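Local structure of TonB-dependent siderophore receptor (Pseudomonas aeruginosa 39016, 5NEC) at residues N123-E128 and V150-K155; T175-Q180 and R190-K195; G212-L217 and S230-E235; K691-Q696 and F727-H732. The protein probably imports iron-loaded siderophores across the outer membrane with energy relayed by TonB, a route that siderophore-drug conjugates may share. All coordinates share one frame; numbering follows the deposited sequence.

Overall arrangement
Contact 1 belongs to the plug, whereas contacts 2, 3 and 4 join neighbouring strands of the surrounding barrel wall. Contact 1 lies nearest the middle of the chain, about 15 Å from its centre, and contact 4 farthest, about 27 Å out; contacts 1, 2 and 3 are partly buried, while contact 4 lies on the surface. Contacts 2 and 3 follow one another through adjacent strands 187-200 and 206-219, and both touch the segment 150-155 of contact 1. Their chemistry follows place: contact 2 turns a salt bridge toward the plug, contact 3 pairs serines inward and histidines outward, and contact 4 sets aromatic rings on its outer face.

Contact 1 (N123-E128 and V150-K155); sequences NLEQIE and VSKQAK
Lys-152 lies across the backbone of Asn-123 and Leu-124, and its aliphatic chain carries much of the contact between 123-128 and 150-155. Its CG stands anti to the carbonyl carbon (chi1 -71°), and from there the chain runs fully extended. CB borders both the carbonyl oxygen and OD1 of Asn-123. CG comes 3.7 Å from Glu-125 OE1, the two side chains crossing at about a right angle. CD passes the carbonyl of Asn-123, and CE settles 3.4 Å from Leu-124 O. The ammonium NZ then leaves the pair altogether, giving a hydrogen bond to Phe-122 O and a salt bridge to Asp-177 of the barrel wall.

Alongside, the backbones are tied as antiparallel neighbours. Lys-152 N donates almost straight to Asn-123 O at 2.8 Å, and Glu-125 N does the same to Val-150 O, also at 2.8 Å. The segments lie at the ends of strands 124-130 and 146-151, adjacent members of the mixed sheet of the plug domain, with Lys-152 just past the second; the first turns a corner at Glu-125. Past that corner, Val-150 CG2 packs 3.7 Å from Gln-126 CG and 3.6 Å from Glu-128 OE2. Gln-126 NE2 holds that same oxygen at 2.8 Å through a bent bond, on its anti lone pair and within the plane of the amide.

Lys-152 thus divides its chemistry: the methylenes pack on plug backbone, while the ammonium is shared between a plug carbonyl, Phe-122 O, and a barrel carboxylate, that of Asp-177.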
loop_
_atom_site.group_PDB
_atom_site.type_symbol
_atom_site.label_atom_id
_atom_site.label_comp_id
_atom_site.label_asym_id
_atom_site.label_seq_id
_atom_site.Cartn_x
_atom_site.Cartn_y
_atom_site.Cartn_z
ATOM N N ASN A 123 0.525 13.709 -1.253
ATOM C CA ASN A 123 1.885 14.125 -0.893
ATOM C C ASN A 123 3.011 13.248 -1.465
ATOM O O ASN A 123 4.160 13.399 -1.057
ATOM C CB ASN A 123 2.010 14.198 0.631
ATOM C CG ASN A 123 3.165 15.084 1.087
ATOM O OD1 ASN A 123 3.383 16.186 0.553
ATOM N ND2 ASN A 123 3.923 14.596 2.069
ATOM N N LEU A 124 2.714 12.364 -2.421
ATOM C CA LEU A 124 3.733 11.437 -2.947
ATOM C C LEU A 124 4.239 11.793 -4.347
ATOM O O LEU A 124 3.488 12.242 -5.204
ATOM C CB LEU A 124 3.206 10.002 -2.952
ATOM C CG LEU A 124 2.729 9.436 -1.607
ATOM C CD1 LEU A 124 2.316 7.988 -1.770
ATOM C CD2 LEU A 124 3.790 9.577 -0.525
ATOM N N GLU A 125 5.530 11.568 -4.551
ATOM C CA GLU A 125 6.198 11.733 -5.839
ATOM C C GLU A 125 6.081 10.436 -6.630
ATOM O O GLU A 125 5.750 10.450 -7.820
ATOM C CB GLU A 125 7.678 12.072 -5.605
ATOM C CG GLU A 125 8.438 12.579 -6.820
ATOM C CD GLU A 125 8.020 13.973 -7.275
ATOM O OE1 GLU A 125 7.597 14.819 -6.437
ATOM O OE2 GLU A 125 8.144 14.223 -8.494
ATOM N N GLN A 126 6.357 9.319 -5.955
ATOM C CA GLN A 126 6.337 7.995 -6.569
ATOM C C GLN A 126 6.266 6.893 -5.503
ATOM O O GLN A 126 6.526 7.132 -4.323
ATOM C CB GLN A 126 7.578 7.784 -7.457
ATOM C CG GLN A 126 8.881 7.756 -6.675
ATOM C CD GLN A 126 10.125 7.960 -7.535
ATOM O OE1 GLN A 126 10.113 8.661 -8.556
ATOM N NE2 GLN A 126 11.215 7.332 -7.118
ATOM N N ILE A 127 5.940 5.684 -5.961
ATOM C CA ILE A 127 5.795 4.507 -5.113
ATOM C C ILE A 127 6.776 3.428 -5.583
ATOM O O ILE A 127 6.690 2.963 -6.714
ATOM C CB ILE A 127 4.338 3.988 -5.166
ATOM C CG1 ILE A 127 3.379 5.057 -4.620
ATOM C CG2 ILE A 127 4.174 2.689 -4.396
ATOM C CD1 ILE A 127 1.994 4.965 -5.213
ATOM N N GLU A 128 7.692 3.029 -4.707
ATOM C CA GLU A 128 8.727 2.047 -5.046
ATOM C C GLU A 128 8.395 0.682 -4.429
ATOM O O GLU A 128 8.344 0.547 -3.209
ATOM C CB GLU A 128 10.092 2.554 -4.574
ATOM C CG GLU A 128 10.427 3.941 -5.125
ATOM C CD GLU A 128 11.791 4.476 -4.706
ATOM O OE1 GLU A 128 12.433 3.892 -3.806
ATOM O OE2 GLU A 128 12.212 5.508 -5.282
ATOM N N VAL A 150 7.778 7.747 -1.606
ATOM C CA VAL A 150 8.646 8.925 -1.663
ATOM C C VAL A 150 7.800 10.211 -1.529
ATOM O O VAL A 150 6.947 10.481 -2.373
ATOM C CB VAL A 150 9.472 8.942 -2.986
ATOM C CG1 VAL A 150 10.498 10.075 -2.992
ATOM C CG2 VAL A 150 10.168 7.593 -3.205
ATOM N N SER A 151 8.026 10.984 -0.464
ATOM C CA SER A 151 7.297 12.241 -0.215
ATOM C C SER A 151 7.721 13.356 -1.139
ATOM O O SER A 151 8.899 13.483 -1.458
ATOM C CB SER A 151 7.572 12.775 1.186
ATOM O OG SER A 151 7.058 11.925 2.168
ATOM N N LYS A 152 6.770 14.197 -1.518
ATOM C CA LYS A 152 7.081 15.497 -2.108
ATOM C C LYS A 152 7.804 16.344 -1.055
ATOM O O LYS A 152 7.316 16.457 0.062
ATOM C CB LYS A 152 5.802 16.202 -2.530
ATOM C CG LYS A 152 5.139 15.573 -3.731
ATOM C CD LYS A 152 3.794 16.235 -3.944
ATOM C CE LYS A 152 3.008 15.565 -5.044
ATOM N NZ LYS A 152 1.801 16.402 -5.283
ATOM N N GLN A 153 8.976 16.880 -1.408
ATOM C CA GLN A 153 9.770 17.767 -0.543
ATOM C C GLN A 153 9.910 19.127 -1.217
ATOM O O GLN A 153 9.856 19.233 -2.449
ATOM C CB GLN A 153 11.191 17.208 -0.300
ATOM C CG GLN A 153 11.277 15.921 0.510
ATOM C CD GLN A 153 10.814 16.068 1.964
ATOM O OE1 GLN A 153 10.967 17.123 2.584
ATOM N NE2 GLN A 153 10.241 15.006 2.504
ATOM N N ALA A 154 10.104 20.159 -0.397
ATOM C CA ALA A 154 10.469 21.482 -0.905
ATOM C C ALA A 154 11.821 21.368 -1.571
ATOM O O ALA A 154 12.698 20.647 -1.082
ATOM C CB ALA A 154 10.503 22.514 0.210
ATOM N N LYS A 155 11.953 22.042 -2.705
ATOM C CA LYS A 155 13.115 21.896 -3.577
ATOM C C LYS A 155 13.311 23.176 -4.388
ATOM O O LYS A 155 12.536 24.138 -4.227
ATOM C CB LYS A 155 12.913 20.700 -4.496
ATOM C CG LYS A 155 11.705 20.820 -5.416
ATOM C CD LYS A 155 11.446 19.529 -6.182
ATOM C CE LYS A 155 10.299 19.708 -7.169
ATOM N NZ LYS A 155 10.171 18.545 -8.087
#

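Contact 2 (T175-Q180 and R190-K195); sequences TLDLNQ and RLNLLK
Thr-175 meets Leu-194 at one end of this strand pair, its CG2 methyl lying 3.9 Å from Leu-194 CD1 as the two side chains slant past each other. Leu-176 follows with a hydrogen-bonded pairing to Leu-193: Leu-193 N reaches Leu-176 O at 2.9 Å, and the CB atoms of the two leucines sit 4.2 Å apart on the face that also bears Leu-178 and Leu-191.

Asp-177 turns to the other face. With its CG anti to the backbone N (chi1 -174°), the carboxylate swings toward Arg-190, whose extended chain brings the edge of the guanidinium, in plane, up to it. The grip is side-on: NE of Arg-190 holds OD1 of Asp-177 at 2.8 Å, while NH2 of Arg-190 holds OD2 of Asp-177 at 2.8 Å. Each oxygen offers its syn lone pair, and the planes lie only 4° apart. Asn-192 ND2 adds a weak, bent bond to OD1, and OD2 has a second charged partner in Lys-152.

Strands 172-182 and 187-200 form a beta hairpin of the barrel wall, in the antiparallel up-and-down order of TonB-dependent receptors. The charged face looks in toward the plug, where Arg-190 NH1 also donates to Gln-153 O.

Leu-178 restores backbone pairing, with Leu-191 N bonded to Leu-178 O at 2.8 Å. Asn-179 ends the sequence of contacts: its OD1 rests 3.5 Å from Arg-190 CD, and its amide stands at 90° to the guanidinium. Its ND2 serves another partner, the carbonyl oxygen of Lys-155.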
loop_
_atom_site.group_PDB
_atom_site.type_symbol
_atom_site.label_atom_id
_atom_site.label_comp_id
_atom_site.label_asym_id
_atom_site.label_seq_id
_atom_site.Cartn_x
_atom_site.Cartn_y
_atom_site.Cartn_z
ATOM N N THR A 175 -6.932 19.893 -4.609
ATOM C CA THR A 175 -5.517 19.845 -4.218
ATOM C C THR A 175 -4.805 21.138 -4.586
ATOM O O THR A 175 -5.187 21.837 -5.514
ATOM C CB THR A 175 -4.751 18.662 -4.847
ATOM O OG1 THR A 175 -4.913 18.690 -6.260
ATOM C CG2 THR A 175 -5.256 17.342 -4.348
ATOM N N LEU A 176 -3.760 21.434 -3.828
ATOM C CA LEU A 176 -2.925 22.594 -4.050
ATOM C C LEU A 176 -1.508 22.167 -3.703
ATOM O O LEU A 176 -1.310 21.511 -2.698
ATOM C CB LEU A 176 -3.414 23.755 -3.182
ATOM C CG LEU A 176 -2.936 25.171 -3.567
ATOM C CD1 LEU A 176 -3.953 26.243 -3.190
ATOM C CD2 LEU A 176 -1.578 25.484 -2.953
ATOM N N ASP A 177 -0.549 22.498 -4.565
ATOM C CA ASP A 177 0.868 22.103 -4.409
ATOM C C ASP A 177 1.728 23.317 -4.805
ATOM O O ASP A 177 2.012 23.547 -5.983
ATOM C CB ASP A 177 1.185 20.853 -5.258
ATOM C CG ASP A 177 2.606 20.291 -5.031
ATOM O OD1 ASP A 177 3.332 20.710 -4.096
ATOM O OD2 ASP A 177 3.016 19.392 -5.809
ATOM N N LEU A 178 2.104 24.092 -3.788
ATOM C CA LEU A 178 2.836 25.353 -3.923
ATOM C C LEU A 178 4.266 25.187 -3.434
ATOM O O LEU A 178 4.448 24.714 -2.329
ATOM C CB LEU A 178 2.127 26.405 -3.077
ATOM C CG LEU A 178 2.800 27.768 -2.970
ATOM C CD1 LEU A 178 1.760 28.860 -3.063
ATOM C CD2 LEU A 178 3.625 27.909 -1.692
ATOM N N ASN A 179 5.255 25.595 -4.239
ATOM C CA ASN A 179 6.689 25.515 -3.891
ATOM C C ASN A 179 7.401 26.836 -4.253
ATOM O O ASN A 179 7.472 27.199 -5.421
ATOM C CB ASN A 179 7.343 24.315 -4.599
ATOM C CG ASN A 179 8.805 24.104 -4.190
ATOM O OD1 ASN A 179 9.128 23.224 -3.380
ATOM N ND2 ASN A 179 9.704 24.912 -4.762
ATOM N N GLN A 180 7.940 27.531 -3.248
ATOM C CA GLN A 180 8.525 28.875 -3.401
ATOM C C GLN A 180 9.935 28.950 -2.822
ATOM O O GLN A 180 10.143 28.616 -1.662
ATOM C CB GLN A 180 7.657 29.893 -2.664
ATOM C CG GLN A 180 7.743 31.330 -3.161
ATOM C CD GLN A 180 6.478 31.786 -3.878
ATOM O OE1 GLN A 180 5.351 31.542 -3.423
ATOM N NE2 GLN A 180 6.658 32.463 -5.000
ATOM N N ARG A 190 7.444 24.487 0.766
ATOM C CA ARG A 190 6.432 23.796 -0.024
ATOM C C ARG A 190 5.224 23.483 0.834
ATOM O O ARG A 190 5.372 23.079 1.987
ATOM C CB ARG A 190 7.008 22.520 -0.625
ATOM C CG ARG A 190 6.094 21.833 -1.620
ATOM C CD ARG A 190 6.847 20.755 -2.378
ATOM N NE ARG A 190 6.066 20.215 -3.488
ATOM C CZ ARG A 190 6.518 19.322 -4.365
ATOM N NH1 ARG A 190 7.762 18.842 -4.281
ATOM N NH2 ARG A 190 5.716 18.895 -5.333
ATOM N N LEU A 191 4.035 23.682 0.276
ATOM C CA LEU A 191 2.796 23.363 0.975
ATOM C C LEU A 191 1.925 22.530 0.049
ATOM O O LEU A 191 1.674 22.948 -1.082
ATOM C CB LEU A 191 2.077 24.644 1.368
ATOM C CG LEU A 191 0.804 24.498 2.203
ATOM C CD1 LEU A 191 1.072 23.733 3.499
ATOM C CD2 LEU A 191 0.171 25.860 2.475
ATOM N N ASN A 192 1.512 21.345 0.513
ATOM C CA ASN A 192 0.511 20.517 -0.172
ATOM C C ASN A 192 -0.745 20.470 0.685
ATOM O O ASN A 192 -0.675 20.148 1.867
ATOM C CB ASN A 192 1.020 19.095 -0.416
ATOM C CG ASN A 192 1.779 18.970 -1.708
ATOM O OD1 ASN A 192 1.214 18.595 -2.733
ATOM N ND2 ASN A 192 3.063 19.311 -1.681
ATOM N N LEU A 193 -1.885 20.782 0.073
ATOM C CA LEU A 193 -3.179 20.759 0.729
ATOM C C LEU A 193 -4.119 19.800 0.022
ATOM O O LEU A 193 -4.030 19.644 -1.192
ATOM C CB LEU A 193 -3.786 22.151 0.689
ATOM C CG LEU A 193 -3.012 23.246 1.402
ATOM C CD1 LEU A 193 -3.774 24.547 1.253
ATOM C CD2 LEU A 193 -2.769 22.902 2.873
ATOM N N LEU A 194 -5.042 19.207 0.787
ATOM C CA LEU A 194 -6.023 18.247 0.256
ATOM C C LEU A 194 -7.373 18.368 0.950
ATOM O O LEU A 194 -7.439 18.454 2.155
ATOM C CB LEU A 194 -5.517 16.803 0.418
ATOM C CG LEU A 194 -6.547 15.685 0.187
ATOM C CD1 LEU A 194 -6.941 15.609 -1.278
ATOM C CD2 LEU A 194 -6.028 14.340 0.648
ATOM N N LYS A 195 -8.448 18.336 0.171
ATOM C CA LYS A 195 -9.803 18.130 0.690
ATOM C C LYS A 195 -10.485 17.130 -0.242
ATOM O O LYS A 195 -10.530 17.360 -1.455
ATOM C CB LYS A 195 -10.557 19.454 0.724
ATOM C CG LYS A 195 -11.949 19.406 1.343
ATOM C CD LYS A 195 -12.586 20.797 1.295
ATOM C CE LYS A 195 -14.052 20.798 1.678
ATOM N NZ LYS A 195 -14.235 20.243 3.045
#

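Contact 3 (G212-L217 and S230-E235); sequences GVAPSL and SHYHLE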
loop_
_atom_site.group_PDB
_atom_site.type_symbol
_atom_site.label_atom_id
_atom_site.label_comp_id
_atom_site.label_asym_id
_atom_site.label_seq_id
_atom_site.Cartn_x
_atom_site.Cartn_y
_atom_site.Cartn_z
ATOM N N GLY A 212 -5.982 17.053 4.310
ATOM C CA GLY A 212 -4.587 16.966 4.636
ATOM C C GLY A 212 -3.829 18.255 4.401
ATOM O O GLY A 212 -4.190 19.080 3.549
ATOM N N VAL A 213 -2.760 18.398 5.179
ATOM C CA VAL A 213 -1.851 19.531 5.101
ATOM C C VAL A 213 -0.436 18.991 5.272
ATOM O O VAL A 213 -0.167 18.268 6.214
ATOM C CB VAL A 213 -2.169 20.610 6.154
ATOM C CG1 VAL A 213 -2.164 20.051 7.548
ATOM C CG2 VAL A 213 -1.187 21.772 6.061
ATOM N N ALA A 214 0.448 19.329 4.328
ATOM C CA ALA A 214 1.830 18.858 4.318
ATOM C C ALA A 214 2.760 20.024 4.053
ATOM O O ALA A 214 3.063 20.326 2.908
ATOM C CB ALA A 214 2.015 17.772 3.264
ATOM N N PRO A 215 3.188 20.712 5.111
ATOM C CA PRO A 215 4.215 21.745 4.932
ATOM C C PRO A 215 5.610 21.153 4.937
ATOM O O PRO A 215 5.840 20.138 5.574
ATOM C CB PRO A 215 4.037 22.636 6.150
ATOM C CG PRO A 215 3.472 21.719 7.195
ATOM C CD PRO A 215 2.597 20.740 6.458
ATOM N N SER A 216 6.529 21.822 4.249
ATOM C CA SER A 216 7.889 21.362 4.085
ATOM C C SER A 216 8.851 22.563 3.869
ATOM O O SER A 216 8.521 23.521 3.168
ATOM C CB SER A 216 7.924 20.430 2.895
ATOM O OG SER A 216 9.155 19.772 2.821
ATOM N N LEU A 217 10.017 22.508 4.507
ATOM C CA LEU A 217 11.055 23.537 4.411
ATOM C C LEU A 217 12.368 22.863 4.131
ATOM O O LEU A 217 12.697 21.897 4.785
ATOM C CB LEU A 217 11.211 24.277 5.729
ATOM C CG LEU A 217 10.199 25.369 6.043
ATOM C CD1 LEU A 217 10.375 25.844 7.470
ATOM C CD2 LEU A 217 10.367 26.548 5.098
ATOM N N SER A 230 9.849 18.491 7.533
ATOM C CA SER A 230 8.532 18.193 6.968
ATOM C C SER A 230 7.535 17.879 8.052
ATOM O O SER A 230 7.870 17.265 9.053
ATOM C CB SER A 230 8.613 17.000 6.029
ATOM O OG SER A 230 9.354 17.383 4.876
ATOM N N HIS A 231 6.301 18.298 7.850
ATOM C CA HIS A 231 5.216 17.798 8.635
ATOM C C HIS A 231 4.141 17.271 7.692
ATOM O O HIS A 231 3.939 17.827 6.608
ATOM C CB HIS A 231 4.659 18.851 9.595
ATOM C CG HIS A 231 3.776 18.261 10.650
ATOM N ND1 HIS A 231 4.266 17.798 11.853
ATOM C CD2 HIS A 231 2.457 17.960 10.642
ATOM C CE1 HIS A 231 3.275 17.275 12.556
ATOM N NE2 HIS A 231 2.168 17.358 11.839
ATOM N N TYR A 232 3.492 16.174 8.105
ATOM C CA TYR A 232 2.407 15.541 7.368
ATOM C C TYR A 232 1.191 15.337 8.296
ATOM O O TYR A 232 1.294 14.755 9.369
ATOM C CB TYR A 232 2.868 14.196 6.790
ATOM C CG TYR A 232 1.793 13.488 5.995
ATOM C CD1 TYR A 232 1.543 13.834 4.681
ATOM C CD2 TYR A 232 1.010 12.478 6.567
ATOM C CE1 TYR A 232 0.566 13.191 3.941
ATOM C CE2 TYR A 232 0.021 11.834 5.837
ATOM C CZ TYR A 232 -0.191 12.189 4.521
ATOM O OH TYR A 232 -1.162 11.577 3.765
ATOM N N HIS A 233 0.035 15.808 7.863
ATOM C CA HIS A 233 -1.170 15.704 8.642
ATOM C C HIS A 233 -2.322 15.257 7.756
ATOM O O HIS A 233 -2.577 15.903 6.745
ATOM C CB HIS A 233 -1.512 17.042 9.271
ATOM C CG HIS A 233 -2.722 16.989 10.145
ATOM N ND1 HIS A 233 -2.670 16.538 11.443
ATOM C CD2 HIS A 233 -4.021 17.276 9.899
ATOM C CE1 HIS A 233 -3.881 16.555 11.968
ATOM N NE2 HIS A 233 -4.719 16.998 11.051
ATOM N N LEU A 234 -2.998 14.165 8.137
ATOM C CA LEU A 234 -4.220 13.715 7.473
ATOM C C LEU A 234 -5.259 13.294 8.507
ATOM O O LEU A 234 -4.957 12.559 9.448
ATOM C CB LEU A 234 -3.929 12.539 6.531
ATOM C CG LEU A 234 -5.098 12.150 5.598
ATOM C CD1 LEU A 234 -5.185 13.092 4.406
ATOM C CD2 LEU A 234 -4.944 10.726 5.115
ATOM N N GLU A 235 -6.488 13.745 8.295
ATOM C CA GLU A 235 -7.619 13.464 9.163
ATOM C C GLU A 235 -8.730 12.904 8.298
ATOM O O GLU A 235 -8.978 13.433 7.218
ATOM C CB GLU A 235 -8.084 14.764 9.799
ATOM C CG GLU A 235 -8.948 14.604 11.047
ATOM C CD GLU A 235 -8.702 15.735 12.012
ATOM O OE1 GLU A 235 -7.506 15.896 12.401
ATOM O OE2 GLU A 235 -9.662 16.458 12.365
#
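Val-213 and His-233 form a hydrogen-bonded antiparallel pair, and their side chains meet on the same face: Val-213 CG1 presses 3.5 Å against His-233 CB. That methyl lies between the backbone N and the carbonyl carbon of its own residue (chi1 56°). Val-213 N donates to His-233 O at 3.0 Å, whereas the return bond from His-233 N is noticeably bent.

Two residues along, Pro-215 has no N-H to give. Its CD instead lies 3.2 Å from His-231 O, and the single remaining bond runs from His-231 N to Pro-215 O at 3.0 Å. The proline ring and the His-231 side chain stand side by side, pointing the same way. On the other face the hydroxyls of Ser-216 and Ser-230 share a hydrogen bond, OG to OG 3.2 Å, and Leu-234 CD1 reaches the Gly-212 CA at 3.9 Å.

Strands 206-219 and 225-238 make a beta hairpin of the barrel, and on its serine face Ser-216 OG makes a weak hydrogen bond to Gln-153 OE1 on the plug side.

Farther out, strand 276-291 positions the imidazoles. Asp-282 OD1 bonds both His-233 ND1 and His-231 NE2, and Ser-284 OG takes up His-231 ND1. His-233 NE2 meanwhile gives a bent bond to Glu-235 OE1 at 3.3 Å, approaching from above the carboxylate plane, and that oxygen is salt-bridged to Arg-280.

Contact 4 (K691-Q696 and F727-H732); sequences KNVDFQ and FSTNFH
His-732 turns its imidazole back over 691-696, with one face lying under the carbonyl oxygen of Asn-692, which sits 4.0 Å above the ring plane near its centre. Its CG takes the position between the backbone N and the carbonyl carbon (chi1 39°), folding the ring toward the other strand. At the ring's edge, Asp-694 OD2 stands 3.2 Å from His-732 CE1, the carboxylate plane inclined 52° to the imidazole. Asn-692, just before strand 693-700, answers: its ND2 donates to His-732 O at 3.0 Å, nearly straight and within the amide plane.

The opposite face of the strands is aromatic. Phe-695 lies alongside Thr-729, whose OG1 meets the ring edge 3.4 Å from Phe-695 CE1. Phe-727 comes in obliquely, its CE2 3.7 Å from Phe-695 CD1 and the two ring planes at 35°, while Gln-696 O sits over one face of the Phe-727 ring. Val-693 and Phe-731 point the same way, with Val-693 CG2 4.1 Å from Phe-731 CD2.

Paired backbone bonds join Asp-694 to Asn-730 and Gln-696 to Ser-728. Strand 724-733 also pairs with 159-167, the first strand of the wall, and so closes the barrel. Gln-696 NE2 bonds Asn-698 OD1 and also Lys-63 O of the plug, and Ser-728 OG bonds Thr-165.

Asp-694, Gln-696, Ser-728 and Asn-730 thus share the face on which Gln-696 meets the plug; Val-693, Phe-695 and Phe-731, with Thr-729 among them, make the other largely apolar, consistent with a face toward the membrane.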
loop_
_atom_site.group_PDB
_atom_site.type_symbol
_atom_site.label_atom_id
_atom_site.label_comp_id
_atom_site.label_asym_id
_atom_site.label_seq_id
_atom_site.Cartn_x
_atom_site.Cartn_y
_atom_site.Cartn_z
ATOM N N LYS A 691 -0.850 26.035 -21.772
ATOM C CA LYS A 691 0.328 25.618 -21.011
ATOM C C LYS A 691 0.095 25.565 -19.504
ATOM O O LYS A 691 0.847 24.906 -18.789
ATOM C CB LYS A 691 1.514 26.546 -21.324
ATOM C CG LYS A 691 1.369 27.980 -20.833
ATOM C CD LYS A 691 2.307 28.913 -21.590
ATOM C CE LYS A 691 2.268 30.324 -21.025
ATOM N NZ LYS A 691 3.457 31.111 -21.455
ATOM N N ASN A 692 -0.938 26.262 -19.031
ATOM C CA ASN A 692 -1.283 26.312 -17.614
ATOM C C ASN A 692 -2.513 25.497 -17.181
ATOM O O ASN A 692 -2.730 25.381 -15.987
ATOM C CB ASN A 692 -1.507 27.761 -17.179
ATOM C CG ASN A 692 -0.332 28.649 -17.476
ATOM O OD1 ASN A 692 -0.461 29.587 -18.264
ATOM N ND2 ASN A 692 0.810 28.376 -16.847
ATOM N N VAL A 693 -3.304 24.963 -18.113
ATOM C CA VAL A 693 -4.545 24.270 -17.756
ATOM C C VAL A 693 -4.688 22.953 -18.524
ATOM O O VAL A 693 -4.650 22.955 -19.758
ATOM C CB VAL A 693 -5.795 25.169 -17.979
ATOM C CG1 VAL A 693 -7.065 24.490 -17.467
ATOM C CG2 VAL A 693 -5.614 26.510 -17.262
ATOM N N ASP A 694 -4.835 21.848 -17.784
ATOM C CA ASP A 694 -5.220 20.547 -18.351
ATOM C C ASP A 694 -6.636 20.192 -17.923
ATOM O O ASP A 694 -7.037 20.495 -16.801
ATOM C CB ASP A 694 -4.307 19.419 -17.842
ATOM C CG ASP A 694 -2.913 19.480 -18.404
ATOM O OD1 ASP A 694 -2.706 19.961 -19.530
ATOM O OD2 ASP A 694 -1.984 19.042 -17.694
ATOM N N PHE A 695 -7.353 19.507 -18.813
ATOM C CA PHE A 695 -8.642 18.894 -18.524
ATOM C C PHE A 695 -8.478 17.396 -18.706
ATOM O O PHE A 695 -7.883 16.967 -19.703
ATOM C CB PHE A 695 -9.704 19.454 -19.474
ATOM C CG PHE A 695 -10.032 20.887 -19.218
ATOM C CD1 PHE A 695 -10.712 21.251 -18.059
ATOM C CD2 PHE A 695 -9.674 21.883 -20.138
ATOM C CE1 PHE A 695 -11.012 22.580 -17.800
ATOM C CE2 PHE A 695 -9.980 23.212 -19.890
ATOM C CZ PHE A 695 -10.646 23.560 -18.721
ATOM N N GLN A 696 -8.965 16.595 -17.750
ATOM C CA GLN A 696 -8.833 15.124 -17.831
ATOM C C GLN A 696 -10.151 14.393 -17.537
ATOM O O GLN A 696 -10.917 14.803 -16.671
ATOM C CB GLN A 696 -7.721 14.622 -16.894
ATOM C CG GLN A 696 -7.248 13.222 -17.232
ATOM C CD GLN A 696 -6.055 12.795 -16.411
ATOM O OE1 GLN A 696 -4.971 13.358 -16.553
ATOM N NE2 GLN A 696 -6.237 11.768 -15.574
ATOM N N PHE A 727 -14.056 13.916 -13.852
ATOM C CA PHE A 727 -13.586 15.035 -14.662
ATOM C C PHE A 727 -12.667 15.892 -13.814
ATOM O O PHE A 727 -13.076 16.366 -12.765
ATOM C CB PHE A 727 -14.745 15.906 -15.173
ATOM C CG PHE A 727 -14.341 16.852 -16.288
ATOM C CD1 PHE A 727 -14.386 16.450 -17.636
ATOM C CD2 PHE A 727 -13.904 18.156 -16.004
ATOM C CE1 PHE A 727 -14.005 17.328 -18.659
ATOM C CE2 PHE A 727 -13.524 19.032 -17.032
ATOM C CZ PHE A 727 -13.573 18.617 -18.361
ATOM N N SER A 728 -11.445 16.104 -14.287
ATOM C CA SER A 728 -10.436 16.927 -13.588
ATOM C C SER A 728 -10.077 18.182 -14.361
ATOM O O SER A 728 -9.932 18.130 -15.574
ATOM C CB SER A 728 -9.155 16.122 -13.380
ATOM O OG SER A 728 -9.385 15.158 -12.385
ATOM N N THR A 729 -9.922 19.291 -13.634
ATOM C CA THR A 729 -9.323 20.518 -14.144
ATOM C C THR A 729 -8.024 20.721 -13.344
ATOM O O THR A 729 -8.091 20.883 -12.122
ATOM C CB THR A 729 -10.267 21.723 -13.927
ATOM O OG1 THR A 729 -11.515 21.499 -14.601
ATOM C CG2 THR A 729 -9.636 23.032 -14.435
ATOM N N ASN A 730 -6.865 20.716 -14.021
ATOM C CA ASN A 730 -5.552 20.960 -13.377
ATOM C C ASN A 730 -4.893 22.273 -13.827
ATOM O O ASN A 730 -4.814 22.528 -15.017
ATOM C CB ASN A 730 -4.612 19.780 -13.629
ATOM C CG ASN A 730 -5.152 18.487 -13.043
ATOM O OD1 ASN A 730 -5.524 17.546 -13.758
ATOM N ND2 ASN A 730 -5.254 18.453 -11.725
ATOM N N PHE A 731 -4.450 23.080 -12.856
ATOM C CA PHE A 731 -3.698 24.313 -13.071
ATOM C C PHE A 731 -2.233 24.037 -12.744
ATOM O O PHE A 731 -1.948 23.301 -11.803
ATOM C CB PHE A 731 -4.167 25.423 -12.121
ATOM C CG PHE A 731 -5.598 25.863 -12.316
ATOM C CD1 PHE A 731 -6.629 25.304 -11.540
ATOM C CD2 PHE A 731 -5.931 26.880 -13.234
ATOM C CE1 PHE A 731 -7.956 25.740 -11.692
ATOM C CE2 PHE A 731 -7.256 27.318 -13.378
ATOM C CZ PHE A 731 -8.266 26.744 -12.608
ATOM N N HIS A 732 -1.307 24.617 -13.513
ATOM C CA HIS A 732 0.124 24.612 -13.154
ATOM C C HIS A 732 0.815 25.824 -13.751
ATOM O O HIS A 732 0.744 26.047 -14.942
ATOM C CB HIS A 732 0.847 23.320 -13.564
ATOM C CG HIS A 732 0.412 22.780 -14.876
ATOM N ND1 HIS A 732 -0.719 22.006 -15.011
ATOM C CD2 HIS A 732 0.944 22.895 -16.113
ATOM C CE1 HIS A 732 -0.873 21.671 -16.277
ATOM N NE2 HIS A 732 0.128 22.189 -16.968
#